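Local coordinates for protein tyrosine--tRNA ligase, mitochondrial (Emericella nidulans, PDB 5IHX) that probably catalyses the ATP-dependent attachment of L-tyrosine to mitochondrial tRNA(Tyr), releasing AMP and diphosphate, at residues G45-V50 / I277-P282; E63-I68 / W96-T101; D113-L118 / R197-N202. One frame throughout, in Å; residues are numbered along the deposited sequence.

How the contacts relate
This C-terminally truncated chain contains the class I catalytic part of the synthetase, and contacts 1 and 2 both belong to its central sheet. Their centres lie 16 Å apart, and they meet in the core where F279 CE1 packs on I68 CD1 at 3.9 Å. Contact 3 lies away from the sheet, its centre 20 Å from that of contact 1 and 31 Å from that of contact 2, but it alone contributes a residue, D113, to the tyrosine pocket. The sheet contacts stand further back: the side chains of T281 and T101 are about 10 and 9 Å from the bound tyrosine. Along the chain, contacts 2 and 3 follow one another inside the loop closed by contact 1.

Contact 1 (G45-V50 / I277-P282)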
ATOM      1  N   GLY A  45      -8.955  -0.686 -37.650  1.00 31.49           N
ATOM      2  CA  GLY A  45      -9.689   0.293 -36.864  1.00 29.58           C
ATOM      3  C   GLY A  45      -9.673  -0.024 -35.377  1.00 33.55           C
ATOM      4  O   GLY A  45     -10.604   0.321 -34.649  1.00 29.25           O
ATOM      5  N   LEU A  46      -8.604  -0.672 -34.924  1.00 29.00           N
ATOM      6  CA  LEU A  46      -8.513  -1.139 -33.544  1.00 27.78           C
ATOM      7  C   LEU A  46      -7.767  -0.186 -32.607  1.00 33.34           C
ATOM      8  O   LEU A  46      -7.767  -0.397 -31.394  1.00 28.74           O
ATOM      9  CB  LEU A  46      -7.844  -2.515 -33.512  1.00 25.44           C
ATOM     10  CG  LEU A  46      -8.730  -3.693 -33.928  1.00 26.47           C
ATOM     11  CD1 LEU A  46      -7.906  -4.964 -34.076  1.00 23.97           C
ATOM     12  CD2 LEU A  46      -9.861  -3.907 -32.924  1.00 26.96           C
ATOM     13  N   ILE A  47      -7.134   0.850 -33.154  1.00 29.05           N
ATOM     14  CA  ILE A  47      -6.460   1.850 -32.322  1.00 34.60           C
ATOM     15  C   ILE A  47      -7.299   3.118 -32.197  1.00 35.80           C
ATOM     16  O   ILE A  47      -7.641   3.744 -33.199  1.00 32.44           O
ATOM     17  CB  ILE A  47      -5.074   2.225 -32.883  1.00 30.73           C
ATOM     18  CG1 ILE A  47      -4.214   0.969 -33.043  1.00 30.96           C
ATOM     19  CG2 ILE A  47      -4.398   3.256 -31.972  1.00 36.53           C
ATOM     20  CD1 ILE A  47      -2.795   1.231 -33.514  1.00 40.06           C
ATOM     21  N   HIS A  48      -7.620   3.489 -30.960  1.00 36.03           N
ATOM     22  CA  HIS A  48      -8.333   4.731 -30.687  1.00 33.51           C
ATOM     23  C   HIS A  48      -7.329   5.839 -30.378  1.00 37.29           C
ATOM     24  O   HIS A  48      -7.165   6.777 -31.160  1.00 39.97           O
ATOM     25  CB  HIS A  48      -9.311   4.553 -29.527  1.00 30.64           C
ATOM     26  CG  HIS A  48     -10.066   5.799 -29.181  1.00 50.07           C
ATOM     27  ND1 HIS A  48     -10.812   6.493 -30.106  1.00 61.65           N
ATOM     28  CD2 HIS A  48     -10.186   6.474 -28.013  1.00 48.67           C
ATOM     29  CE1 HIS A  48     -11.363   7.546 -29.523  1.00 56.23           C
ATOM     30  NE2 HIS A  48     -10.999   7.555 -28.255  1.00 53.54           N
ATOM     31  N   ASP A  49      -6.670   5.726 -29.228  1.00 38.03           N
ATOM     32  CA  ASP A  49      -5.612   6.652 -28.834  1.00 35.22           C
ATOM     33  C   ASP A  49      -4.313   5.914 -28.555  1.00 35.53           C
ATOM     34  O   ASP A  49      -4.321   4.805 -28.023  1.00 44.91           O
ATOM     35  CB  ASP A  49      -6.012   7.448 -27.585  1.00 46.77           C
ATOM     36  CG  ASP A  49      -7.070   8.497 -27.869  1.00 61.46           C
ATOM     37  OD1 ASP A  49      -7.118   9.014 -29.006  1.00 70.59           O
ATOM     38  OD2 ASP A  49      -7.848   8.814 -26.943  1.00 66.64           O
ATOM     39  N   VAL A  50      -3.198   6.543 -28.915  1.00 33.42           N
ATOM     40  CA  VAL A  50      -1.882   6.049 -28.542  1.00 30.26           C
ATOM     41  C   VAL A  50      -1.421   6.795 -27.299  1.00 35.84           C
ATOM     42  O   VAL A  50      -1.377   8.023 -27.282  1.00 37.23           O
ATOM     43  CB  VAL A  50      -0.853   6.229 -29.678  1.00 28.42           C
ATOM     44  CG1 VAL A  50       0.550   5.843 -29.205  1.00 28.30           C
ATOM     45  CG2 VAL A  50      -1.257   5.415 -30.895  1.00 27.52           C
ATOM     46  N   ILE A 277       5.269   1.924 -23.663  1.00 28.64           N
ATOM     47  CA  ILE A 277       4.333   2.704 -24.452  1.00 22.18           C
ATOM     48  C   ILE A 277       3.047   1.894 -24.551  1.00 29.08           C
ATOM     49  O   ILE A 277       3.057   0.692 -24.314  1.00 32.61           O
ATOM     50  CB  ILE A 277       4.913   3.028 -25.848  1.00 26.83           C
ATOM     51  CG1 ILE A 277       4.029   4.032 -26.592  1.00 26.71           C
ATOM     52  CG2 ILE A 277       5.143   1.743 -26.653  1.00 28.67           C
ATOM     53  CD1 ILE A 277       4.691   4.611 -27.829  1.00 26.03           C
ATOM     54  N   GLY A 278       1.935   2.543 -24.864  1.00 30.95           N
ATOM     55  CA  GLY A 278       0.672   1.836 -24.946  1.00 37.02           C
ATOM     56  C   GLY A 278      -0.341   2.531 -25.825  1.00 33.11           C
ATOM     57  O   GLY A 278      -0.080   3.604 -26.368  1.00 32.75           O
ATOM     58  N   PHE A 279      -1.503   1.906 -25.972  1.00 30.75           N
ATOM     59  CA  PHE A 279      -2.589   2.504 -26.732  1.00 27.16           C
ATOM     60  C   PHE A 279      -3.918   1.913 -26.300  1.00 26.14           C
ATOM     61  O   PHE A 279      -3.958   0.896 -25.605  1.00 26.43           O
ATOM     62  CB  PHE A 279      -2.373   2.308 -28.235  1.00 24.55           C
ATOM     63  CG  PHE A 279      -2.284   0.871 -28.664  1.00 24.52           C
ATOM     64  CD1 PHE A 279      -1.107   0.159 -28.516  1.00 25.17           C
ATOM     65  CD2 PHE A 279      -3.373   0.242 -29.249  1.00 28.87           C
ATOM     66  CE1 PHE A 279      -1.024  -1.160 -28.926  1.00 33.43           C
ATOM     67  CE2 PHE A 279      -3.295  -1.073 -29.659  1.00 30.33           C
ATOM     68  CZ  PHE A 279      -2.117  -1.775 -29.499  1.00 27.41           C
ATOM     69  N   THR A 280      -5.000   2.571 -26.701  1.00 34.70           N
ATOM     70  CA  THR A 280      -6.340   2.140 -26.333  1.00 35.99           C
ATOM     71  C   THR A 280      -7.137   1.699 -27.552  1.00 31.59           C
ATOM     72  O   THR A 280      -6.807   2.052 -28.686  1.00 26.43           O
ATOM     73  CB  THR A 280      -7.113   3.264 -25.625  1.00 40.50           C
ATOM     74  OG1 THR A 280      -7.236   4.388 -26.506  1.00 36.96           O
ATOM     75  CG2 THR A 280      -6.397   3.689 -24.353  1.00 36.98           C
ATOM     76  N   THR A 281      -8.190   0.931 -27.299  1.00 28.55           N
ATOM     77  CA  THR A 281      -9.108   0.494 -28.342  1.00 28.01           C
ATOM     78  C   THR A 281     -10.379   1.340 -28.248  1.00 34.11           C
ATOM     79  O   THR A 281     -10.696   1.852 -27.174  1.00 36.40           O
ATOM     80  CB  THR A 281      -9.442  -1.007 -28.205  1.00 27.13           C
ATOM     81  OG1 THR A 281      -9.931  -1.273 -26.885  1.00 34.85           O
ATOM     82  CG2 THR A 281      -8.203  -1.856 -28.453  1.00 29.58           C
ATOM     83  N   PRO A 282     -11.106   1.497 -29.368  1.00 34.77           N
ATOM     84  CA  PRO A 282     -12.279   2.385 -29.409  1.00 35.20           C
ATOM     85  C   PRO A 282     -13.434   1.966 -28.498  1.00 41.87           C
ATOM     86  O   PRO A 282     -13.547   0.797 -28.125  1.00 33.49           O
ATOM     87  CB  PRO A 282     -12.712   2.329 -30.880  1.00 34.20           C
ATOM     88  CG  PRO A 282     -12.093   1.097 -31.431  1.00 40.79           C
ATOM     89  CD  PRO A 282     -10.814   0.915 -30.689  1.00 34.31           C
TER
HETATM   90  O   HOH W   1      -8.468   6.322 -25.116  1.00 38.98           O
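H48, D49 and V50 meet T280 and F279 in a short antiparallel pairing at the edge of the central sheet, where the loop after helix 37-44 enters strand 50-51 beside strand 277-280. V50 and F279 form a non-hydrogen-bonded pair, their CA atoms 4.0 Å apart. Beyond it T280 is held at three atoms. T280 N donates to D49 O at 2.7 Å. T280 O accepts H48 N at 2.8 Å in an almost straight bond (171° at the hydrogen), although the donor is tilted 31° from the carbonyl plane. The T280 hydroxyl, placed between backbone N and carbonyl carbon (chi1 61°), receives D49 N at 3.1 Å. A water 2.7 Å from T280 OG1 donates to D49 OD2, tying the aspartate to the same hydroxyl. Further on, CB of H48 lies against P282 N at 3.5 Å, and T281 CG2 touches L46 O at 3.3 Å. On the inner side I47 and F279 cross at about a right angle, I47 CG1 resting 4.0 Å from F279 CD2. The F279 side chain is also packed by L41, L57, V89, V235 and V237, from three helices and the neighbouring strand. G45, the positive-phi residue of a Schellman motif ending helix 37-44, gives its carbonyl to R326. Strand 50-51 thus forms an antiparallel edge on an otherwise parallel sheet, the Rossmann-type core of class I aminoacyl-tRNA synthetases.

Contact 2 (E63-I68 / W96-T101); sequences EKRVGI and WGLPVT
With CG swung opposite its backbone N (chi1 -172°) and the chain bent at chi3 (-63°), R65 brings its guanidinium across to the carbonyl of G97. The two segments are the entries to strands 68-72 and 100-104, neighbouring parallel strands joined through helix 84-95 in a beta-alpha-beta crossover of the Rossmann-type core. R65 NH1 donates to G97 O at 2.9 Å. The oxygen lies in the guanidinium plane, whereas the donor stands well above the carbonyl plane, 43° out of it, and therefore not on a lone pair. The aliphatic part of the arginine passes the same oxygen, with CD of R65 3.4 Å from G97 O. G97 has positive phi and closes helix 84-95 with a Schellman motif, so the arginine meets the chain just where the helix gives way to the next strand. R65 NH2 has further partners in E21, by a salt bridge, and the carbonyl of G18, which tie this corner to helix 16-30. The inverse gamma turn centred on R65 leads into V66, whose carbonyl oxygen L98 meets through CD2 at 3.4 Å; the P99 ring reaches the same V66 O through CD at 3.5 Å. V66 itself turns away from this segment, onto V60, F61 and V235. From here the backbones engage as parallel strands. I68 N donates to P99 O at 3.1 Å, and T101 N returns a bond to I68 O at 2.9 Å, so I68 bonds on both sides of V100. On the sheet face that I68 and V100 share, CG2 of I68 touches CG1 of V100 at 3.8 Å.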
ATOM      1  N   GLU A  63      10.736  -2.319 -35.540  1.00 33.70           N
ATOM      2  CA  GLU A  63      12.104  -2.722 -35.221  1.00 34.67           C
ATOM      3  C   GLU A  63      12.198  -3.924 -34.283  1.00 37.48           C
ATOM      4  O   GLU A  63      13.166  -4.682 -34.348  1.00 36.92           O
ATOM      5  CB  GLU A  63      12.860  -1.543 -34.599  1.00 33.59           C
ATOM      6  CG  GLU A  63      12.943  -0.317 -35.495  1.00 46.71           C
ATOM      7  CD  GLU A  63      13.669  -0.592 -36.799  1.00 49.82           C
ATOM      8  OE1 GLU A  63      14.449  -1.564 -36.857  1.00 51.07           O
ATOM      9  OE2 GLU A  63      13.454   0.165 -37.769  1.00 57.40           O
ATOM     10  N   LYS A  64      11.202  -4.102 -33.419  1.00 40.78           N
ATOM     11  CA  LYS A  64      11.284  -5.106 -32.357  1.00 41.52           C
ATOM     12  C   LYS A  64      10.051  -6.000 -32.268  1.00 36.52           C
ATOM     13  O   LYS A  64       8.918  -5.535 -32.393  1.00 31.96           O
ATOM     14  CB  LYS A  64      11.504  -4.424 -31.006  1.00 41.55           C
ATOM     15  CG  LYS A  64      12.768  -3.586 -30.914  1.00 49.57           C
ATOM     16  CD  LYS A  64      12.812  -2.797 -29.609  1.00 44.99           C
ATOM     17  CE  LYS A  64      12.915  -3.708 -28.393  1.00 45.46           C
ATOM     18  NZ  LYS A  64      13.011  -2.931 -27.127  1.00 51.49           N
ATOM     19  N   ARG A  65      10.295  -7.287 -32.042  1.00 31.67           N
ATOM     20  CA  ARG A  65       9.240  -8.247 -31.757  1.00 35.42           C
ATOM     21  C   ARG A  65       8.868  -8.138 -30.278  1.00 36.03           C
ATOM     22  O   ARG A  65       9.112  -9.056 -29.498  1.00 36.10           O
ATOM     23  CB  ARG A  65       9.707  -9.665 -32.104  1.00 35.42           C
ATOM     24  CG  ARG A  65       8.634 -10.740 -32.036  1.00 34.15           C
ATOM     25  CD  ARG A  65       9.253 -12.132 -32.121  1.00 32.28           C
ATOM     26  NE  ARG A  65       9.942 -12.371 -33.389  1.00 37.03           N
ATOM     27  CZ  ARG A  65       9.372 -12.880 -34.478  1.00 30.99           C
ATOM     28  NH1 ARG A  65       8.086 -13.212 -34.479  1.00 32.89           N
ATOM     29  NH2 ARG A  65      10.093 -13.059 -35.576  1.00 35.32           N
ATOM     30  N   VAL A  66       8.292  -7.001 -29.900  1.00 35.74           N
ATOM     31  CA  VAL A  66       8.031  -6.691 -28.495  1.00 38.35           C
ATOM     32  C   VAL A  66       6.818  -7.420 -27.941  1.00 36.74           C
ATOM     33  O   VAL A  66       5.897  -7.775 -28.678  1.00 31.96           O
ATOM     34  CB  VAL A  66       7.811  -5.178 -28.271  1.00 38.20           C
ATOM     35  CG1 VAL A  66       9.044  -4.405 -28.661  1.00 61.81           C
ATOM     36  CG2 VAL A  66       6.588  -4.685 -29.043  1.00 30.92           C
ATOM     37  N   GLY A  67       6.830  -7.630 -26.632  1.00 27.93           N
ATOM     38  CA  GLY A  67       5.693  -8.206 -25.948  1.00 27.11           C
ATOM     39  C   GLY A  67       4.614  -7.168 -25.717  1.00 24.39           C
ATOM     40  O   GLY A  67       4.902  -5.979 -25.571  1.00 29.89           O
ATOM     41  N   ILE A  68       3.364  -7.621 -25.697  1.00 21.73           N
ATOM     42  CA  ILE A  68       2.225  -6.744 -25.459  1.00 26.97           C
ATOM     43  C   ILE A  68       1.232  -7.465 -24.557  1.00 28.05           C
ATOM     44  O   ILE A  68       1.094  -8.682 -24.647  1.00 25.76           O
ATOM     45  CB  ILE A  68       1.537  -6.327 -26.776  1.00 28.76           C
ATOM     46  CG1 ILE A  68       0.313  -5.454 -26.490  1.00 32.19           C
ATOM     47  CG2 ILE A  68       1.146  -7.557 -27.589  1.00 38.89           C
ATOM     48  CD1 ILE A  68      -0.250  -4.768 -27.721  1.00 37.59           C
ATOM     49  N   TRP A  96       0.642 -12.761 -35.457  1.00 31.15           N
ATOM     50  CA  TRP A  96       1.739 -12.011 -36.067  1.00 31.15           C
ATOM     51  C   TRP A  96       3.104 -12.435 -35.522  1.00 34.15           C
ATOM     52  O   TRP A  96       4.141 -11.992 -36.018  1.00 30.14           O
ATOM     53  CB  TRP A  96       1.544 -10.507 -35.856  1.00 34.13           C
ATOM     54  CG  TRP A  96       0.812  -9.859 -36.988  1.00 40.30           C
ATOM     55  CD1 TRP A  96      -0.427 -10.184 -37.455  1.00 48.08           C
ATOM     56  CD2 TRP A  96       1.281  -8.781 -37.803  1.00 33.36           C
ATOM     57  NE1 TRP A  96      -0.761  -9.373 -38.513  1.00 34.21           N
ATOM     58  CE2 TRP A  96       0.270  -8.501 -38.745  1.00 39.72           C
ATOM     59  CE3 TRP A  96       2.455  -8.023 -37.829  1.00 36.98           C
ATOM     60  CZ2 TRP A  96       0.399  -7.498 -39.701  1.00 39.38           C
ATOM     61  CZ3 TRP A  96       2.578  -7.027 -38.776  1.00 44.00           C
ATOM     62  CH2 TRP A  96       1.557  -6.773 -39.699  1.00 48.31           C
ATOM     63  N   GLY A  97       3.104 -13.293 -34.509  1.00 31.60           N
ATOM     64  CA  GLY A  97       4.341 -13.806 -33.944  1.00 31.90           C
ATOM     65  C   GLY A  97       4.897 -12.947 -32.823  1.00 38.56           C
ATOM     66  O   GLY A  97       6.050 -13.113 -32.421  1.00 32.42           O
ATOM     67  N   LEU A  98       4.082 -12.022 -32.325  1.00 26.67           N
ATOM     68  CA  LEU A  98       4.453 -11.219 -31.167  1.00 24.71           C
ATOM     69  C   LEU A  98       4.076 -11.963 -29.893  1.00 27.92           C
ATOM     70  O   LEU A  98       3.016 -12.584 -29.837  1.00 28.95           O
ATOM     71  CB  LEU A  98       3.760  -9.855 -31.204  1.00 31.00           C
ATOM     72  CG  LEU A  98       4.172  -8.912 -32.335  1.00 33.34           C
ATOM     73  CD1 LEU A  98       3.140  -7.817 -32.515  1.00 32.56           C
ATOM     74  CD2 LEU A  98       5.539  -8.312 -32.044  1.00 33.39           C
ATOM     75  N   PRO A  99       4.943 -11.914 -28.866  1.00 28.12           N
ATOM     76  CA  PRO A  99       4.561 -12.569 -27.609  1.00 28.86           C
ATOM     77  C   PRO A  99       3.492 -11.769 -26.873  1.00 32.16           C
ATOM     78  O   PRO A  99       3.720 -10.609 -26.540  1.00 34.75           O
ATOM     79  CB  PRO A  99       5.868 -12.613 -26.813  1.00 29.41           C
ATOM     80  CG  PRO A  99       6.721 -11.529 -27.376  1.00 26.45           C
ATOM     81  CD  PRO A  99       6.253 -11.243 -28.779  1.00 27.93           C
ATOM     82  N   VAL A 100       2.341 -12.383 -26.627  1.00 28.13           N
ATOM     83  CA  VAL A 100       1.216 -11.683 -26.018  1.00 26.56           C
ATOM     84  C   VAL A 100       0.906 -12.256 -24.648  1.00 26.19           C
ATOM     85  O   VAL A 100       1.106 -13.448 -24.405  1.00 26.76           O
ATOM     86  CB  VAL A 100      -0.043 -11.761 -26.908  1.00 28.23           C
ATOM     87  CG1 VAL A 100       0.255 -11.211 -28.291  1.00 23.51           C
ATOM     88  CG2 VAL A 100      -0.560 -13.195 -26.999  1.00 24.13           C
ATOM     89  N   THR A 101       0.426 -11.400 -23.751  1.00 26.93           N
ATOM     90  CA  THR A 101       0.100 -11.829 -22.399  1.00 24.05           C
ATOM     91  C   THR A 101      -1.295 -11.367 -22.015  1.00 22.81           C
ATOM     92  O   THR A 101      -1.629 -10.190 -22.143  1.00 26.69           O
ATOM     93  CB  THR A 101       1.117 -11.288 -21.372  1.00 31.82           C
ATOM     94  OG1 THR A 101       2.426 -11.776 -21.688  1.00 29.66           O
ATOM     95  CG2 THR A 101       0.748 -11.720 -19.955  1.00 30.96           C
TER

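Contact 3 (D113-L118 / R197-N202). With TYR (tyrosine), chain C.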
ATOM      1  N   ASP A 113     -10.904  -0.999  -9.917  1.00 52.82           N
ATOM      2  CA  ASP A 113     -10.469   0.159 -10.692  1.00 56.19           C
ATOM      3  C   ASP A 113     -11.475   1.307 -10.561  1.00 51.39           C
ATOM      4  O   ASP A 113     -12.627   1.165 -10.973  1.00 52.77           O
ATOM      5  CB  ASP A 113     -10.296  -0.221 -12.164  1.00 58.14           C
ATOM      6  CG  ASP A 113      -9.520   0.820 -12.946  1.00 56.83           C
ATOM      7  OD1 ASP A 113      -9.000   0.485 -14.032  1.00 54.52           O
ATOM      8  OD2 ASP A 113      -9.421   1.971 -12.471  1.00 60.18           O
ATOM      9  N   PRO A 114     -11.048   2.449  -9.988  1.00 62.63           N
ATOM     10  CA  PRO A 114     -11.988   3.558  -9.777  1.00 66.57           C
ATOM     11  C   PRO A 114     -12.372   4.327 -11.044  1.00 66.82           C
ATOM     12  O   PRO A 114     -13.276   5.162 -10.982  1.00 65.04           O
ATOM     13  CB  PRO A 114     -11.226   4.479  -8.816  1.00 56.34           C
ATOM     14  CG  PRO A 114      -9.794   4.205  -9.092  1.00 44.41           C
ATOM     15  CD  PRO A 114      -9.720   2.742  -9.413  1.00 51.86           C
ATOM     16  N   THR A 115     -11.704   4.055 -12.162  1.00 58.18           N
ATOM     17  CA  THR A 115     -11.922   4.824 -13.386  1.00 63.13           C
ATOM     18  C   THR A 115     -13.334   4.646 -13.937  1.00 61.57           C
ATOM     19  O   THR A 115     -13.893   3.547 -13.907  1.00 59.24           O
ATOM     20  CB  THR A 115     -10.916   4.432 -14.485  1.00 70.18           C
ATOM     21  OG1 THR A 115     -11.106   3.059 -14.848  1.00 80.06           O
ATOM     22  CG2 THR A 115      -9.487   4.640 -14.002  1.00 70.03           C
ATOM     23  N   GLY A 116     -13.901   5.740 -14.439  1.00 70.87           N
ATOM     24  CA  GLY A 116     -15.237   5.724 -15.008  1.00 84.20           C
ATOM     25  C   GLY A 116     -16.299   5.399 -13.977  1.00 91.50           C
ATOM     26  O   GLY A 116     -17.329   4.805 -14.298  1.00 96.67           O
ATOM     27  N   ARG A 117     -16.042   5.790 -12.732  1.00 81.85           N
ATOM     28  CA  ARG A 117     -16.969   5.544 -11.636  1.00 75.58           C
ATOM     29  C   ARG A 117     -16.956   6.711 -10.658  1.00 84.86           C
ATOM     30  O   ARG A 117     -15.925   7.353 -10.464  1.00 84.83           O
ATOM     31  CB  ARG A 117     -16.612   4.246 -10.910  1.00 66.39           C
ATOM     32  N   LEU A 118     -18.111   6.986 -10.060  1.00 97.28           N
ATOM     33  CA  LEU A 118     -18.218   7.996  -9.014  1.00 99.24           C
ATOM     34  C   LEU A 118     -18.309   7.304  -7.660  1.00100.74           C
ATOM     35  O   LEU A 118     -17.580   7.642  -6.728  1.00105.99           O
ATOM     36  CB  LEU A 118     -19.429   8.903  -9.253  1.00 93.28           C
ATOM     37  CG  LEU A 118     -19.325   9.837 -10.465  1.00 87.60           C
ATOM     38  CD1 LEU A 118     -20.637  10.572 -10.696  1.00 93.00           C
ATOM     39  CD2 LEU A 118     -18.184  10.835 -10.299  1.00 79.92           C
ATOM     40  N   ARG A 197      -5.726  14.105 -11.851  1.00 61.16           N
ATOM     41  CA  ARG A 197      -6.347  13.226 -12.837  1.00 64.79           C
ATOM     42  C   ARG A 197      -7.869  13.319 -12.769  1.00 72.99           C
ATOM     43  O   ARG A 197      -8.444  13.466 -11.690  1.00 73.08           O
ATOM     44  CB  ARG A 197      -5.897  11.780 -12.629  1.00 61.71           C
ATOM     45  CG  ARG A 197      -4.413  11.556 -12.879  1.00 57.52           C
ATOM     46  N   ASP A 198      -8.504  13.232 -13.934  1.00 73.27           N
ATOM     47  CA  ASP A 198      -9.949  13.393 -14.063  1.00 72.88           C
ATOM     48  C   ASP A 198     -10.726  12.478 -13.119  1.00 67.88           C
ATOM     49  O   ASP A 198     -11.652  12.923 -12.436  1.00 66.92           O
ATOM     50  CB  ASP A 198     -10.381  13.127 -15.507  1.00 77.42           C
ATOM     51  N   THR A 199     -10.351  11.203 -13.089  1.00 66.45           N
ATOM     52  CA  THR A 199     -11.061  10.207 -12.290  1.00 70.44           C
ATOM     53  C   THR A 199     -11.109  10.573 -10.808  1.00 64.18           C
ATOM     54  O   THR A 199     -12.111  10.324 -10.140  1.00 61.13           O
ATOM     55  CB  THR A 199     -10.406   8.818 -12.436  1.00 67.59           C
ATOM     56  OG1 THR A 199     -10.494   8.388 -13.800  1.00 74.77           O
ATOM     57  CG2 THR A 199     -11.091   7.788 -11.538  1.00 62.03           C
ATOM     58  N   VAL A 200     -10.035  11.164 -10.296  1.00 60.78           N
ATOM     59  CA  VAL A 200      -9.987  11.530  -8.885  1.00 65.04           C
ATOM     60  C   VAL A 200     -10.701  12.864  -8.710  1.00 62.61           C
ATOM     61  O   VAL A 200     -11.497  13.039  -7.789  1.00 58.36           O
ATOM     62  CB  VAL A 200      -8.539  11.626  -8.359  1.00 66.98           C
ATOM     63  CG1 VAL A 200      -8.529  12.004  -6.880  1.00 65.85           C
ATOM     64  CG2 VAL A 200      -7.807  10.312  -8.572  1.00 67.96           C
ATOM     65  N   LYS A 201     -10.420  13.792  -9.618  1.00 71.98           N
ATOM     66  CA  LYS A 201     -10.982  15.137  -9.565  1.00 74.71           C
ATOM     67  C   LYS A 201     -12.509  15.102  -9.569  1.00 76.04           C
ATOM     68  O   LYS A 201     -13.157  15.879  -8.868  1.00 72.47           O
ATOM     69  CB  LYS A 201     -10.473  15.975 -10.738  1.00 72.45           C
ATOM     70  CG  LYS A 201     -10.998  17.401 -10.750  1.00 71.16           C
ATOM     71  N   ASN A 202     -13.076  14.197 -10.361  1.00 76.80           N
ATOM     72  CA  ASN A 202     -14.525  14.094 -10.493  1.00 79.85           C
ATOM     73  C   ASN A 202     -15.200  13.480  -9.270  1.00 75.94           C
ATOM     74  O   ASN A 202     -16.383  13.710  -9.034  1.00 75.88           O
ATOM     75  CB  ASN A 202     -14.883  13.264 -11.730  1.00 80.51           C
ATOM     76  CG  ASN A 202     -14.544  13.968 -13.029  1.00 82.04           C
ATOM     77  OD1 ASN A 202     -14.432  15.194 -13.075  1.00 83.41           O
ATOM     78  ND2 ASN A 202     -14.389  13.194 -14.096  1.00 80.01           N
TER
HETATM   79  N   TYR C 501      -7.657  -1.887 -14.760  1.00 56.37           N
HETATM   80  CA  TYR C 501      -8.154  -2.620 -15.960  1.00 53.00           C
HETATM   81  C   TYR C 501      -9.676  -2.578 -16.032  1.00 64.03           C
HETATM   82  O   TYR C 501     -10.266  -2.656 -17.111  1.00 65.23           O
HETATM   83  CB  TYR C 501      -7.670  -4.071 -15.938  1.00 42.72           C
HETATM   84  CG  TYR C 501      -6.189  -4.206 -15.686  1.00 46.65           C
HETATM   85  CD1 TYR C 501      -5.263  -3.746 -16.616  1.00 37.83           C
HETATM   86  CD2 TYR C 501      -5.712  -4.790 -14.520  1.00 41.38           C
HETATM   87  CE1 TYR C 501      -3.909  -3.867 -16.392  1.00 42.87           C
HETATM   88  CE2 TYR C 501      -4.360  -4.914 -14.286  1.00 40.14           C
HETATM   89  CZ  TYR C 501      -3.462  -4.452 -15.226  1.00 45.09           C
HETATM   90  OH  TYR C 501      -2.113  -4.572 -14.999  1.00 52.22           O
HETATM   91  OXT TYR C 501     -10.351  -2.470 -15.008  1.00 60.43           O
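T199, in the first turn of helix 198-205, directs its side chain at P114 and T115 in the loop after helix 108-111. Its CB stands back, 4.4 Å from T115 CA, and the two branches make the nearer contacts. CG2, opposite the backbone N, pushes in farthest: it lies 3.5 Å from P114 O and 3.6 Å from T115 CA, a methyl group set against a peptide. OG1, beside the backbone N (chi1 -63°), reaches T115 CG2 at 3.9 Å. The two threonines cross obliquely and meet by van der Waals contact. The loop receiving T199 is a type II beta turn from P114 to R117, with G116 at positive phi, and it overlaps an Asx turn that begins at D113. There T115 N donates to D113 OD2 at 3.1 Å in a nearly straight bond (168°), arriving from above the carboxylate plane; the T115 hydroxyl adds a weak bond to the same oxygen. The other carboxylate oxygen, D113 OD1, accepts the amino group of the bound tyrosine at 2.8 Å and also a bond from Q242. The Asx turn probably helps to orient this acid of the amino-acid pocket, where Y69, Y217, Q221 and D224 bond the ligand as well. P114 packs on Y217 and M210, and V200 also reaches M210 from the far side of its helix. At the exposed end of the contact, the methyl CD2 of L118 rests 3.6 Å from N202 O, one helical turn beyond T199.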